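Local coordinates for CBS domain protein (Streptococcus pneumoniae serotype 4, PDB 7LZG) that is of unknown function but carries a pair of CBS domains, modules that in many relatives bind adenosine-containing ligands and regulate partner activities, at residues B[62-67]-B[89-94]; B[38-43]-B[68-73]; B[110-115]-B[129-134]; B[99-104]-B[118-123]. One frame throughout, in Å; residues are numbered along the deposited sequence.

Contact 1 (B[62-67]-B[89-94]); sequences GTIGLR and VHMTKT
A single antiparallel beta bridge joins T63 and K93, tying the edge strand of the first CBS domain to the loop that follows helix 66-76. Strand 60-65 is outermost in the mixed sheet of the CBS fold, where its inner neighbour is strand 50-54, and it runs straight into helix 66-76; segment 89-94 comes back along its other edge after that helix. The pair is of the hydrogen-bonded type, with a CA-CA separation of 5.5 Å between T63 and K93. Its two bonds are unequal. K93 N donates to T63 O at 2.9 Å, and the approach is nearly end-on to the carbonyl, with a C=O...N angle of 164°. The return bond, T63 N to K93 O, is weak at 3.3 Å. Because G62 has no side chain on this side, K93 O can come to 3.5 Å from G62 CA, a CA-H...O contact.

Side chains fill in on the strand side. With OG1 of T92 beside the backbone N (chi1 -58°), the CG2 methyl falls anti to N and comes to 3.6 Å from T63 O; OG1 itself is hydrogen-bonded to I88 O. I64, extended along its chain, points CD1 at segment 89-94 and lies across T92 at about a right angle. The selenomethionine M91 meets it with the root of its side chain alone: the bend at chi2 carries SE away from I64, and chi3 then turns CE, so that the side chain packs on I69 and Y72 of helix 66-76. The resulting apolar touch is I64 CD1 to M91 CG, 3.8 Å.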
loop_
_atom_site.group_PDB
_atom_site.type_symbol
_atom_site.label_atom_id
_atom_site.label_comp_id
_atom_site.label_asym_id
_atom_site.label_seq_id
_atom_site.Cartn_x
_atom_site.Cartn_y
_atom_site.Cartn_z
ATOM N N GLY B 62 -9.321 0.736 -15.434
ATOM C CA GLY B 62 -9.343 0.715 -13.988
ATOM C C GLY B 62 -8.049 0.141 -13.452
ATOM O O GLY B 62 -7.062 -0.000 -14.178
ATOM N N THR B 63 -8.072 -0.183 -12.165
ATOM C CA THR B 63 -6.951 -0.822 -11.495
ATOM C C THR B 63 -7.334 -2.241 -11.103
ATOM O O THR B 63 -8.511 -2.550 -10.901
ATOM C CB THR B 63 -6.524 -0.039 -10.251
ATOM O OG1 THR B 63 -7.615 0.014 -9.323
ATOM C CG2 THR B 63 -6.115 1.375 -10.628
ATOM N N ILE B 64 -6.328 -3.107 -10.995
ATOM C CA ILE B 64 -6.553 -4.501 -10.645
ATOM C C ILE B 64 -5.455 -4.963 -9.696
ATOM O O ILE B 64 -4.312 -4.500 -9.757
ATOM C CB ILE B 64 -6.620 -5.405 -11.898
ATOM C CG1 ILE B 64 -7.203 -6.774 -11.541
ATOM C CG2 ILE B 64 -5.246 -5.552 -12.537
ATOM C CD1 ILE B 64 -7.372 -7.692 -12.722
ATOM N N GLY B 65 -5.826 -5.871 -8.795
ATOM C CA GLY B 65 -4.882 -6.505 -7.901
ATOM C C GLY B 65 -5.177 -7.987 -7.793
ATOM O O GLY B 65 -6.129 -8.493 -8.390
ATOM N N LEU B 66 -4.336 -8.676 -7.021
ATOM C CA LEU B 66 -4.527 -10.108 -6.833
ATOM C C LEU B 66 -5.807 -10.411 -6.067
ATOM O O LEU B 66 -6.443 -11.440 -6.315
ATOM C CB LEU B 66 -3.320 -10.705 -6.117
ATOM C CG LEU B 66 -2.095 -10.862 -7.013
ATOM C CD1 LEU B 66 -0.900 -11.302 -6.196
ATOM C CD2 LEU B 66 -2.392 -11.859 -8.118
ATOM N N ARG B 67 -6.198 -9.535 -5.137
ATOM C CA ARG B 67 -7.455 -9.738 -4.425
ATOM C C ARG B 67 -8.638 -9.703 -5.382
ATOM O O ARG B 67 -9.590 -10.477 -5.234
ATOM C CB ARG B 67 -7.618 -8.687 -3.327
ATOM C CG ARG B 67 -8.941 -8.781 -2.577
ATOM C CD ARG B 67 -9.047 -7.715 -1.501
ATOM N NE ARG B 67 -8.802 -6.380 -2.032
ATOM C CZ ARG B 67 -8.939 -5.259 -1.338
ATOM N NH1 ARG B 67 -9.338 -5.272 -0.077
ATOM N NH2 ARG B 67 -8.673 -4.095 -1.926
ATOM N N VAL B 89 -10.781 -7.645 -17.482
ATOM C CA VAL B 89 -11.722 -6.531 -17.403
ATOM C C VAL B 89 -12.967 -6.927 -16.622
ATOM O O VAL B 89 -13.612 -6.079 -15.991
ATOM C CB VAL B 89 -12.074 -6.034 -18.820
ATOM C CG1 VAL B 89 -12.735 -7.141 -19.628
ATOM C CG2 VAL B 89 -12.960 -4.797 -18.755
ATOM N N HIS B 90 -13.317 -8.214 -16.630
ATOM C CA HIS B 90 -14.476 -8.678 -15.880
ATOM C C HIS B 90 -14.263 -8.623 -14.374
ATOM O O HIS B 90 -15.223 -8.830 -13.623
ATOM C CB HIS B 90 -14.837 -10.103 -16.304
ATOM C CG HIS B 90 -15.326 -10.207 -17.715
ATOM N ND1 HIS B 90 -16.230 -9.318 -18.256
ATOM C CD2 HIS B 90 -15.030 -11.088 -18.699
ATOM C CE1 HIS B 90 -16.474 -9.650 -19.511
ATOM N NE2 HIS B 90 -15.758 -10.720 -19.805
HETATM N N MSE B 91 -13.045 -8.351 -13.919
HETATM C CA MSE B 91 -12.765 -8.251 -12.493
HETATM C C MSE B 91 -11.938 -7.012 -12.190
HETATM O O MSE B 91 -11.491 -6.809 -11.061
HETATM C CB MSE B 91 -12.041 -9.500 -12.000
HETATM C CG MSE B 91 -10.653 -9.679 -12.583
HETATM SE SE MSE B 91 -10.208 -11.561 -12.784
HETATM C CE MSE B 91 -11.505 -12.011 -14.169
ATOM N N THR B 92 -11.727 -6.188 -13.210
ATOM C CA THR B 92 -11.029 -4.927 -13.015
ATOM C C THR B 92 -11.915 -3.966 -12.233
ATOM O O THR B 92 -13.112 -3.846 -12.510
ATOM C CB THR B 92 -10.640 -4.323 -14.363
ATOM O OG1 THR B 92 -9.813 -5.250 -15.078
ATOM C CG2 THR B 92 -9.876 -3.024 -14.169
ATOM N N LYS B 93 -11.332 -3.300 -11.241
ATOM C CA LYS B 93 -12.075 -2.350 -10.416
ATOM C C LYS B 93 -12.212 -1.048 -11.191
ATOM O O LYS B 93 -11.277 -0.247 -11.261
ATOM C CB LYS B 93 -11.381 -2.134 -9.078
ATOM C CG LYS B 93 -12.178 -1.278 -8.104
ATOM C CD LYS B 93 -11.418 -1.066 -6.804
ATOM C CE LYS B 93 -12.171 -0.131 -5.868
ATOM N NZ LYS B 93 -11.393 0.157 -4.629
ATOM N N THR B 94 -13.380 -0.841 -11.790
ATOM C CA THR B 94 -13.674 0.395 -12.498
ATOM C C THR B 94 -14.235 1.477 -11.587
ATOM O O THR B 94 -14.324 2.637 -12.007
ATOM C CB THR B 94 -14.659 0.125 -13.642
ATOM O OG1 THR B 94 -15.868 -0.432 -13.111
ATOM C CG2 THR B 94 -14.054 -0.855 -14.638
#

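Contact 2 (B[38-43]-B[68-73]); sequences HATLLL and DIMAYQ
No flat group enters the meeting of T40 and I69 or of the residues beside them, so there is no ring face or edge to describe: aliphatic branches, the T40 hydroxyl and the end of selenomethionine M70 make the contact. The helices are 36-45 and 66-76 of the first CBS domain. Their short segments run roughly antiparallel, at 146° between N-to-C directions, with the axes approaching to 10.9 Å.

I69 is the centre of the contact. Its CG1 stands beside the backbone N (chi1 -58°) and chi2 is extended, so CD1 reaches across to helix 36-45, while CG2 takes the branch anti to N. CD1 ends 3.8 Å from L43 CD1 and 4.0 Å from A39 CB, one turn apart on the facing helix. T40 and I69 lie side by side, their side chains pointing opposite ways, with T40 OG1 3.4 Å from I69 CG2. The other branch of T40, the CG2 methyl, meets CE of M70 at 3.9 Å; two bends in the M70 chain bring that end toward helix 36-45.

The second subunit packs close by: its M74 touches T40 and its S44 touches M70, which places this helix pair at the dimer interface. The buried hydroxyl of T40 is satisfied by A36 O in its own helix. With no directional bond between the segments, their relative placement here probably depends on the fit of the branched side chains.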
loop_
_atom_site.group_PDB
_atom_site.type_symbol
_atom_site.label_atom_id
_atom_site.label_comp_id
_atom_site.label_asym_id
_atom_site.label_seq_id
_atom_site.Cartn_x
_atom_site.Cartn_y
_atom_site.Cartn_z
ATOM N N HIS B 38 -2.706 -15.837 -16.423
ATOM C CA HIS B 38 -1.337 -15.346 -16.533
ATOM C C HIS B 38 -1.159 -14.015 -15.813
ATOM O O HIS B 38 -0.044 -13.687 -15.387
ATOM C CB HIS B 38 -0.941 -15.217 -18.005
ATOM C CG HIS B 38 0.522 -14.978 -18.218
ATOM N ND1 HIS B 38 1.040 -13.733 -18.504
ATOM C CD2 HIS B 38 1.578 -15.826 -18.187
ATOM C CE1 HIS B 38 2.351 -13.825 -18.640
ATOM N NE2 HIS B 38 2.702 -15.084 -18.452
ATOM N N ALA B 39 -2.236 -13.237 -15.668
ATOM C CA ALA B 39 -2.150 -11.994 -14.911
ATOM C C ALA B 39 -1.842 -12.255 -13.442
ATOM O O ALA B 39 -1.188 -11.432 -12.793
ATOM C CB ALA B 39 -3.447 -11.198 -15.050
ATOM N N THR B 40 -2.301 -13.387 -12.904
ATOM C CA THR B 40 -1.949 -13.747 -11.533
ATOM C C THR B 40 -0.453 -14.013 -11.409
ATOM O O THR B 40 0.194 -13.547 -10.465
ATOM C CB THR B 40 -2.754 -14.966 -11.081
ATOM O OG1 THR B 40 -4.150 -14.726 -11.288
ATOM C CG2 THR B 40 -2.515 -15.239 -9.605
ATOM N N LEU B 41 0.113 -14.767 -12.356
ATOM C CA LEU B 41 1.564 -14.914 -12.415
ATOM C C LEU B 41 2.244 -13.565 -12.606
ATOM O O LEU B 41 3.257 -13.274 -11.961
ATOM C CB LEU B 41 1.952 -15.868 -13.546
ATOM C CG LEU B 41 3.379 -15.757 -14.092
ATOM C CD1 LEU B 41 4.411 -16.177 -13.056
ATOM C CD2 LEU B 41 3.531 -16.574 -15.365
ATOM N N LEU B 42 1.695 -12.728 -13.489
ATOM C CA LEU B 42 2.296 -11.424 -13.751
ATOM C C LEU B 42 2.248 -10.534 -12.514
ATOM O O LEU B 42 3.230 -9.856 -12.191
ATOM C CB LEU B 42 1.587 -10.759 -14.931
ATOM C CG LEU B 42 2.462 -10.206 -16.059
ATOM C CD1 LEU B 42 3.711 -11.050 -16.259
ATOM C CD2 LEU B 42 1.659 -10.142 -17.346
ATOM N N LEU B 43 1.118 -10.530 -11.803
ATOM C CA LEU B 43 0.988 -9.673 -10.628
ATOM C C LEU B 43 1.854 -10.165 -9.474
ATOM O O LEU B 43 2.384 -9.356 -8.704
ATOM C CB LEU B 43 -0.475 -9.589 -10.198
ATOM C CG LEU B 43 -1.356 -8.642 -11.012
ATOM C CD1 LEU B 43 -2.807 -8.748 -10.580
ATOM C CD2 LEU B 43 -0.856 -7.215 -10.868
ATOM N N ASP B 68 -8.589 -8.818 -6.380
ATOM C CA ASP B 68 -9.664 -8.751 -7.362
ATOM C C ASP B 68 -9.761 -10.044 -8.159
ATOM O O ASP B 68 -10.860 -10.557 -8.395
ATOM C CB ASP B 68 -9.443 -7.558 -8.290
ATOM C CG ASP B 68 -9.353 -6.247 -7.535
ATOM O OD1 ASP B 68 -10.286 -5.937 -6.765
ATOM O OD2 ASP B 68 -8.341 -5.533 -7.699
ATOM N N ILE B 69 -8.617 -10.593 -8.573
ATOM C CA ILE B 69 -8.620 -11.856 -9.301
ATOM C C ILE B 69 -9.029 -13.003 -8.386
ATOM O O ILE B 69 -9.834 -13.861 -8.763
ATOM C CB ILE B 69 -7.240 -12.101 -9.937
ATOM C CG1 ILE B 69 -6.881 -10.948 -10.876
ATOM C CG2 ILE B 69 -7.217 -13.432 -10.674
ATOM C CD1 ILE B 69 -5.578 -11.143 -11.614
HETATM N N MSE B 70 -8.489 -13.032 -7.170
HETATM C CA MSE B 70 -8.747 -14.128 -6.243
HETATM C C MSE B 70 -10.203 -14.167 -5.793
HETATM O O MSE B 70 -10.824 -15.228 -5.777
HETATM C CB MSE B 70 -7.825 -14.021 -5.026
HETATM C CG MSE B 70 -7.002 -15.269 -4.765
HETATM SE SE MSE B 70 -6.094 -15.915 -6.370
HETATM C CE MSE B 70 -5.034 -14.333 -6.788
ATOM N N ALA B 71 -10.744 -13.002 -5.428
ATOM C CA ALA B 71 -12.137 -12.944 -4.995
ATOM C C ALA B 71 -13.094 -13.234 -6.143
ATOM O O ALA B 71 -14.191 -13.758 -5.916
ATOM C CB ALA B 71 -12.445 -11.578 -4.381
ATOM N N TYR B 72 -12.702 -12.903 -7.375
ATOM C CA TYR B 72 -13.541 -13.214 -8.526
ATOM C C TYR B 72 -13.631 -14.719 -8.748
ATOM O O TYR B 72 -14.705 -15.241 -9.067
ATOM C CB TYR B 72 -12.997 -12.505 -9.767
ATOM C CG TYR B 72 -13.846 -12.648 -11.011
ATOM C CD1 TYR B 72 -13.661 -13.715 -11.878
ATOM C CD2 TYR B 72 -14.819 -11.708 -11.328
ATOM C CE1 TYR B 72 -14.421 -13.853 -13.016
ATOM C CE2 TYR B 72 -15.589 -11.836 -12.472
ATOM C CZ TYR B 72 -15.383 -12.915 -13.312
ATOM O OH TYR B 72 -16.135 -13.063 -14.452
ATOM N N GLN B 73 -12.518 -15.434 -8.574
ATOM C CA GLN B 73 -12.539 -16.885 -8.737
ATOM C C GLN B 73 -13.386 -17.547 -7.660
ATOM O O GLN B 73 -14.105 -18.516 -7.930
ATOM C CB GLN B 73 -11.113 -17.434 -8.710
ATOM C CG GLN B 73 -11.012 -18.925 -8.981
ATOM C CD GLN B 73 -9.575 -19.403 -9.062
ATOM O OE1 GLN B 73 -8.655 -18.719 -8.612
ATOM N NE2 GLN B 73 -9.375 -20.582 -9.643
#

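Contact 3 (B[110-115]-B[129-134]); sequences HKLVDE and GIITRK. With PO4 (phosphate ion), chain D; PO4 (phosphate ion), chain C.
In the second CBS domain the arginine that opens helix 133-140 reaches back to the chain leaving helix 105-111, so that R133 holds the carbonyl of L112, the first residue past the helical backbone. R133 NE donates to L112 O at 2.8 Å and 167°. The oxygen lies in the guanidinium plane, although the donor is tilted 27° from the plane of the carbonyl. With CG beside its backbone N (chi1 -58°) and the chain extended from there to NE, R133 spans the gap. E115 C covers one face of its guanidinium.

Side-chain packing accompanies this bond. L112 turns toward strand 127-132, where CD1 makes an apolar contact with I131 CG2 at 3.9 Å, the two side chains crossing at about a right angle. CD2 of L112 rests 3.7 Å from I131 O.

Two phosphate ions, probably from the crystallisation liquor, are shared between the subunits: R133 NH1 and K134 NZ of the second subunit also hydrogen-bond to phosphate here. K134 NZ bonds to O2 of the phosphate of chain C at 3.1 Å. At the guanidinium edge, R133 NH2 donates to O3 of the phosphate of chain D at 3.2 Å.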
loop_
_atom_site.group_PDB
_atom_site.type_symbol
_atom_site.label_atom_id
_atom_site.label_comp_id
_atom_site.label_asym_id
_atom_site.label_seq_id
_atom_site.Cartn_x
_atom_site.Cartn_y
_atom_site.Cartn_z
ATOM N N HIS B 110 -6.675 14.578 -0.609
ATOM C CA HIS B 110 -8.070 14.271 -0.315
ATOM C C HIS B 110 -8.473 12.927 -0.912
ATOM O O HIS B 110 -9.210 12.158 -0.285
ATOM C CB HIS B 110 -8.972 15.390 -0.836
ATOM C CG HIS B 110 -10.434 15.074 -0.766
ATOM N ND1 HIS B 110 -11.092 14.847 0.423
ATOM C CD2 HIS B 110 -11.368 14.955 -1.741
ATOM C CE1 HIS B 110 -12.367 14.598 0.179
ATOM N NE2 HIS B 110 -12.560 14.657 -1.127
ATOM N N LYS B 111 -7.991 12.622 -2.119
ATOM C CA LYS B 111 -8.314 11.344 -2.745
ATOM C C LYS B 111 -7.470 10.205 -2.189
ATOM O O LYS B 111 -7.915 9.052 -2.191
ATOM C CB LYS B 111 -8.131 11.433 -4.260
ATOM C CG LYS B 111 -9.160 12.302 -4.965
ATOM C CD LYS B 111 -10.558 11.723 -4.839
ATOM C CE LYS B 111 -11.576 12.578 -5.574
ATOM N NZ LYS B 111 -11.226 12.734 -7.012
ATOM N N LEU B 112 -6.261 10.501 -1.715
ATOM C CA LEU B 112 -5.358 9.484 -1.194
ATOM C C LEU B 112 -5.615 9.153 0.268
ATOM O O LEU B 112 -4.811 8.444 0.882
ATOM C CB LEU B 112 -3.903 9.921 -1.383
ATOM C CG LEU B 112 -3.378 9.674 -2.795
ATOM C CD1 LEU B 112 -1.979 10.228 -2.949
ATOM C CD2 LEU B 112 -3.403 8.188 -3.103
ATOM N N VAL B 113 -6.710 9.644 0.842
ATOM C CA VAL B 113 -7.126 9.191 2.163
ATOM C C VAL B 113 -8.201 8.111 2.070
ATOM O O VAL B 113 -8.325 7.296 2.997
ATOM C CB VAL B 113 -7.606 10.374 3.031
ATOM C CG1 VAL B 113 -8.958 10.881 2.569
ATOM C CG2 VAL B 113 -7.650 9.978 4.492
ATOM N N ASP B 114 -8.956 8.058 0.972
ATOM C CA ASP B 114 -9.919 6.987 0.748
ATOM C C ASP B 114 -9.301 5.785 0.050
ATOM O O ASP B 114 -9.798 4.663 0.207
ATOM C CB ASP B 114 -11.100 7.502 -0.080
ATOM C CG ASP B 114 -11.794 8.684 0.567
ATOM O OD1 ASP B 114 -11.742 8.797 1.810
ATOM O OD2 ASP B 114 -12.395 9.499 -0.167
ATOM N N GLU B 115 -8.233 5.996 -0.716
ATOM C CA GLU B 115 -7.530 4.927 -1.408
ATOM C C GLU B 115 -6.038 5.223 -1.377
ATOM O O GLU B 115 -5.606 6.308 -0.977
ATOM C CB GLU B 115 -8.025 4.773 -2.852
ATOM C CG GLU B 115 -7.991 6.062 -3.648
ATOM C CD GLU B 115 -8.640 5.923 -5.008
ATOM O OE1 GLU B 115 -8.791 4.779 -5.483
ATOM O OE2 GLU B 115 -9.005 6.958 -5.601
ATOM N N GLY B 129 -0.668 8.532 -15.767
ATOM C CA GLY B 129 0.211 8.272 -14.641
ATOM C C GLY B 129 -0.582 8.008 -13.381
ATOM O O GLY B 129 -1.817 8.036 -13.375
ATOM N N ILE B 130 0.155 7.752 -12.296
ATOM C CA ILE B 130 -0.440 7.428 -11.005
ATOM C C ILE B 130 0.267 8.200 -9.899
ATOM O O ILE B 130 1.428 8.599 -10.031
ATOM C CB ILE B 130 -0.396 5.912 -10.706
ATOM C CG1 ILE B 130 1.024 5.361 -10.862
ATOM C CG2 ILE B 130 -1.364 5.161 -11.601
ATOM C CD1 ILE B 130 1.801 5.238 -9.566
ATOM N N ILE B 131 -0.450 8.400 -8.795
ATOM C CA ILE B 131 0.095 8.961 -7.566
ATOM C C ILE B 131 -0.309 8.046 -6.421
ATOM O O ILE B 131 -1.498 7.762 -6.242
ATOM C CB ILE B 131 -0.406 10.395 -7.311
ATOM C CG1 ILE B 131 -0.086 11.297 -8.503
ATOM C CG2 ILE B 131 0.209 10.953 -6.038
ATOM C CD1 ILE B 131 -0.661 12.690 -8.384
ATOM N N THR B 132 0.672 7.579 -5.655
ATOM C CA THR B 132 0.428 6.638 -4.574
ATOM C C THR B 132 0.801 7.263 -3.236
ATOM O O THR B 132 1.533 8.254 -3.169
ATOM C CB THR B 132 1.221 5.339 -4.777
ATOM O OG1 THR B 132 2.623 5.630 -4.810
ATOM C CG2 THR B 132 0.819 4.674 -6.081
ATOM N N ARG B 133 0.274 6.671 -2.159
ATOM C CA ARG B 133 0.686 7.087 -0.822
ATOM C C ARG B 133 2.183 6.883 -0.631
ATOM O O ARG B 133 2.857 7.710 -0.005
ATOM C CB ARG B 133 -0.087 6.308 0.242
ATOM C CG ARG B 133 -1.596 6.443 0.182
ATOM C CD ARG B 133 -2.197 6.060 1.526
ATOM N NE ARG B 133 -3.650 5.936 1.492
ATOM C CZ ARG B 133 -4.312 4.824 1.777
ATOM N NH1 ARG B 133 -3.682 3.712 2.119
ATOM N NH2 ARG B 133 -5.641 4.829 1.727
ATOM N N LYS B 134 2.713 5.778 -1.159
ATOM C CA LYS B 134 4.151 5.537 -1.108
ATOM C C LYS B 134 4.919 6.654 -1.800
ATOM O O LYS B 134 5.961 7.100 -1.307
ATOM C CB LYS B 134 4.466 4.186 -1.750
ATOM C CG LYS B 134 5.944 3.885 -1.920
ATOM C CD LYS B 134 6.146 2.722 -2.880
ATOM C CE LYS B 134 7.618 2.385 -3.050
ATOM N NZ LYS B 134 8.214 1.840 -1.799
HETATM P P PO4 D . -7.280 1.459 2.634
HETATM O O1 PO4 D . -6.376 1.420 1.424
HETATM O O2 PO4 D . -8.313 0.365 2.524
HETATM O O3 PO4 D . -7.974 2.799 2.706
HETATM O O4 PO4 D . -6.455 1.253 3.882
HETATM P P PO4 C . 5.203 -0.828 -0.875
HETATM O O1 PO4 C . 4.061 -0.742 -1.860
HETATM O O2 PO4 C . 6.517 -0.801 -1.618
HETATM O O3 PO4 C . 5.144 0.348 0.069
HETATM O O4 PO4 C . 5.097 -2.110 -0.083
#

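Contact 4 (B[99-104]-B[118-123]); sequences VSPDFT and LPVVDA
V99 and V120 form one isolated beta bridge that adds the loop before helix 105-111 to the edge of the antiparallel sheet of the second CBS domain. Strand 117-121 is outermost there, and its other edge is bonded to strand 127-132.

The backbone bonds come first. V99 N donates to P119 O at 3.1 Å, and V99 O accepts from V121 N at 2.9 Å, so V99 grips the residues on both sides of V120. Each donor is tilted about 20° from the plane of its carbonyl.

Two CA-H...O contacts supplement these bonds: V99 O also takes V120 CA at 3.2 Å, and S100 CA, one residue further on, approaches V121 O at 3.3 Å with an angle of 165° at the hydrogen.

Apolar side chains pack around the bridge. V99 spreads its methyls: CG1, beside the backbone N (chi1 -68°), meets L118 CD2 at 3.9 Å, while CG2 faces V120 CG2. L118 lies across V99 at about a right angle and also touches V108 of helix 105-111, so the bridge adjoins the helix packing. P101 CD rests near D122, which is poorly ordered. The other methyl of V120, CG1, is 3.9 Å from P101 CG.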
loop_
_atom_site.group_PDB
_atom_site.type_symbol
_atom_site.label_atom_id
_atom_site.label_comp_id
_atom_site.label_asym_id
_atom_site.label_seq_id
_atom_site.Cartn_x
_atom_site.Cartn_y
_atom_site.Cartn_z
ATOM N N VAL B 99 -7.905 11.476 -11.140
ATOM C CA VAL B 99 -7.731 12.921 -11.231
ATOM C C VAL B 99 -7.241 13.274 -12.627
ATOM O O VAL B 99 -6.529 12.502 -13.275
ATOM C CB VAL B 99 -6.749 13.470 -10.168
ATOM C CG1 VAL B 99 -7.332 13.333 -8.769
ATOM C CG2 VAL B 99 -5.399 12.772 -10.270
ATOM N N SER B 100 -7.638 14.456 -13.092
ATOM C CA SER B 100 -7.111 14.988 -14.332
ATOM C C SER B 100 -5.684 15.484 -14.114
ATOM O O SER B 100 -5.253 15.675 -12.973
ATOM C CB SER B 100 -8.001 16.124 -14.835
ATOM O OG SER B 100 -8.176 17.115 -13.838
ATOM N N PRO B 101 -4.919 15.685 -15.191
ATOM C CA PRO B 101 -3.589 16.300 -15.038
ATOM C C PRO B 101 -3.628 17.681 -14.404
ATOM O O PRO B 101 -2.578 18.172 -13.968
ATOM C CB PRO B 101 -3.061 16.361 -16.478
ATOM C CG PRO B 101 -3.772 15.255 -17.175
ATOM C CD PRO B 101 -5.146 15.205 -16.567
ATOM N N ASP B 102 -4.795 18.316 -14.338
ATOM C CA ASP B 102 -4.954 19.614 -13.684
ATOM C C ASP B 102 -5.431 19.426 -12.244
ATOM O O ASP B 102 -6.463 19.946 -11.818
ATOM C CB ASP B 102 -5.922 20.487 -14.479
ATOM C CG ASP B 102 -5.553 20.577 -15.945
ATOM O OD1 ASP B 102 -4.343 20.638 -16.252
ATOM O OD2 ASP B 102 -6.473 20.582 -16.793
ATOM N N PHE B 103 -4.651 18.659 -11.490
ATOM C CA PHE B 103 -4.977 18.341 -10.109
ATOM C C PHE B 103 -4.341 19.347 -9.158
ATOM O O PHE B 103 -3.276 19.904 -9.433
ATOM C CB PHE B 103 -4.505 16.929 -9.756
ATOM C CG PHE B 103 -3.042 16.694 -10.024
ATOM C CD1 PHE B 103 -2.089 16.987 -9.062
ATOM C CD2 PHE B 103 -2.622 16.182 -11.239
ATOM C CE1 PHE B 103 -0.747 16.776 -9.307
ATOM C CE2 PHE B 103 -1.280 15.968 -11.490
ATOM C CZ PHE B 103 -0.342 16.264 -10.522
ATOM N N THR B 104 -5.006 19.570 -8.031
ATOM C CA THR B 104 -4.455 20.371 -6.951
ATOM C C THR B 104 -3.920 19.453 -5.858
ATOM O O THR B 104 -4.374 18.316 -5.702
ATOM C CB THR B 104 -5.505 21.323 -6.370
ATOM O OG1 THR B 104 -6.540 20.569 -5.729
ATOM C CG2 THR B 104 -6.116 22.177 -7.472
ATOM N N LEU B 118 -3.922 6.445 -6.987
ATOM C CA LEU B 118 -4.626 7.539 -7.655
ATOM C C LEU B 118 -4.137 7.684 -9.088
ATOM O O LEU B 118 -3.065 8.269 -9.327
ATOM C CB LEU B 118 -4.435 8.845 -6.886
ATOM C CG LEU B 118 -5.266 10.033 -7.364
ATOM C CD1 LEU B 118 -6.744 9.705 -7.281
ATOM C CD2 LEU B 118 -4.940 11.266 -6.539
ATOM N N PRO B 119 -4.876 7.177 -10.070
ATOM C CA PRO B 119 -4.462 7.329 -11.467
ATOM C C PRO B 119 -4.702 8.745 -11.970
ATOM O O PRO B 119 -5.475 9.520 -11.402
ATOM C CB PRO B 119 -5.349 6.325 -12.216
ATOM C CG PRO B 119 -5.975 5.461 -11.147
ATOM C CD PRO B 119 -6.071 6.331 -9.942
ATOM N N VAL B 120 -4.018 9.074 -13.061
ATOM C CA VAL B 120 -4.154 10.367 -13.721
ATOM C C VAL B 120 -4.688 10.113 -15.123
ATOM O O VAL B 120 -3.988 9.540 -15.968
ATOM C CB VAL B 120 -2.829 11.140 -13.762
ATOM C CG1 VAL B 120 -3.009 12.458 -14.503
ATOM C CG2 VAL B 120 -2.318 11.380 -12.352
ATOM N N VAL B 121 -5.925 10.536 -15.370
ATOM C CA VAL B 121 -6.592 10.352 -16.652
ATOM C C VAL B 121 -6.995 11.720 -17.179
ATOM O O VAL B 121 -7.610 12.512 -16.456
ATOM C CB VAL B 121 -7.823 9.435 -16.529
ATOM C CG1 VAL B 121 -8.371 9.099 -17.902
ATOM C CG2 VAL B 121 -7.473 8.170 -15.761
ATOM N N ASP B 122 -6.651 11.995 -18.436
ATOM C CA ASP B 122 -7.019 13.260 -19.052
ATOM C C ASP B 122 -8.512 13.270 -19.381
ATOM O O ASP B 122 -9.238 12.296 -19.160
ATOM C CB ASP B 122 -6.167 13.511 -20.297
ATOM C CG ASP B 122 -6.155 12.329 -21.250
ATOM O OD1 ASP B 122 -6.879 11.342 -20.997
ATOM O OD2 ASP B 122 -5.415 12.387 -22.255
ATOM N N ALA B 123 -8.979 14.401 -19.918
ATOM C CA ALA B 123 -10.391 14.537 -20.254
ATOM C C ALA B 123 -10.816 13.579 -21.358
ATOM O O ALA B 123 -12.001 13.239 -21.447
ATOM C CB ALA B 123 -10.698 15.978 -20.665
#

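How the contacts relate
Contacts 1 and 2 share helix 66-76, their segments alternate along the chain, and their centres are 9 Å apart. Contacts 3 and 4 are similarly interlaced further on, 11 Å apart between centres, and meet where strands 117-121 and 127-132 pair in one sheet. Along the chain the first two close before the others open. Contacts 2 and 4 lie on opposite sides of the chain's centre, about 27 Å apart between centres. The two groups touch where T63 CG2 of contact 1 packs on P119 CG of contact 4, 4.1 Å away, joining the two CBS halves. Contacts 1, 2 and 3 also reach the second subunit, so both halves contribute to the interface of the two-chain assembly.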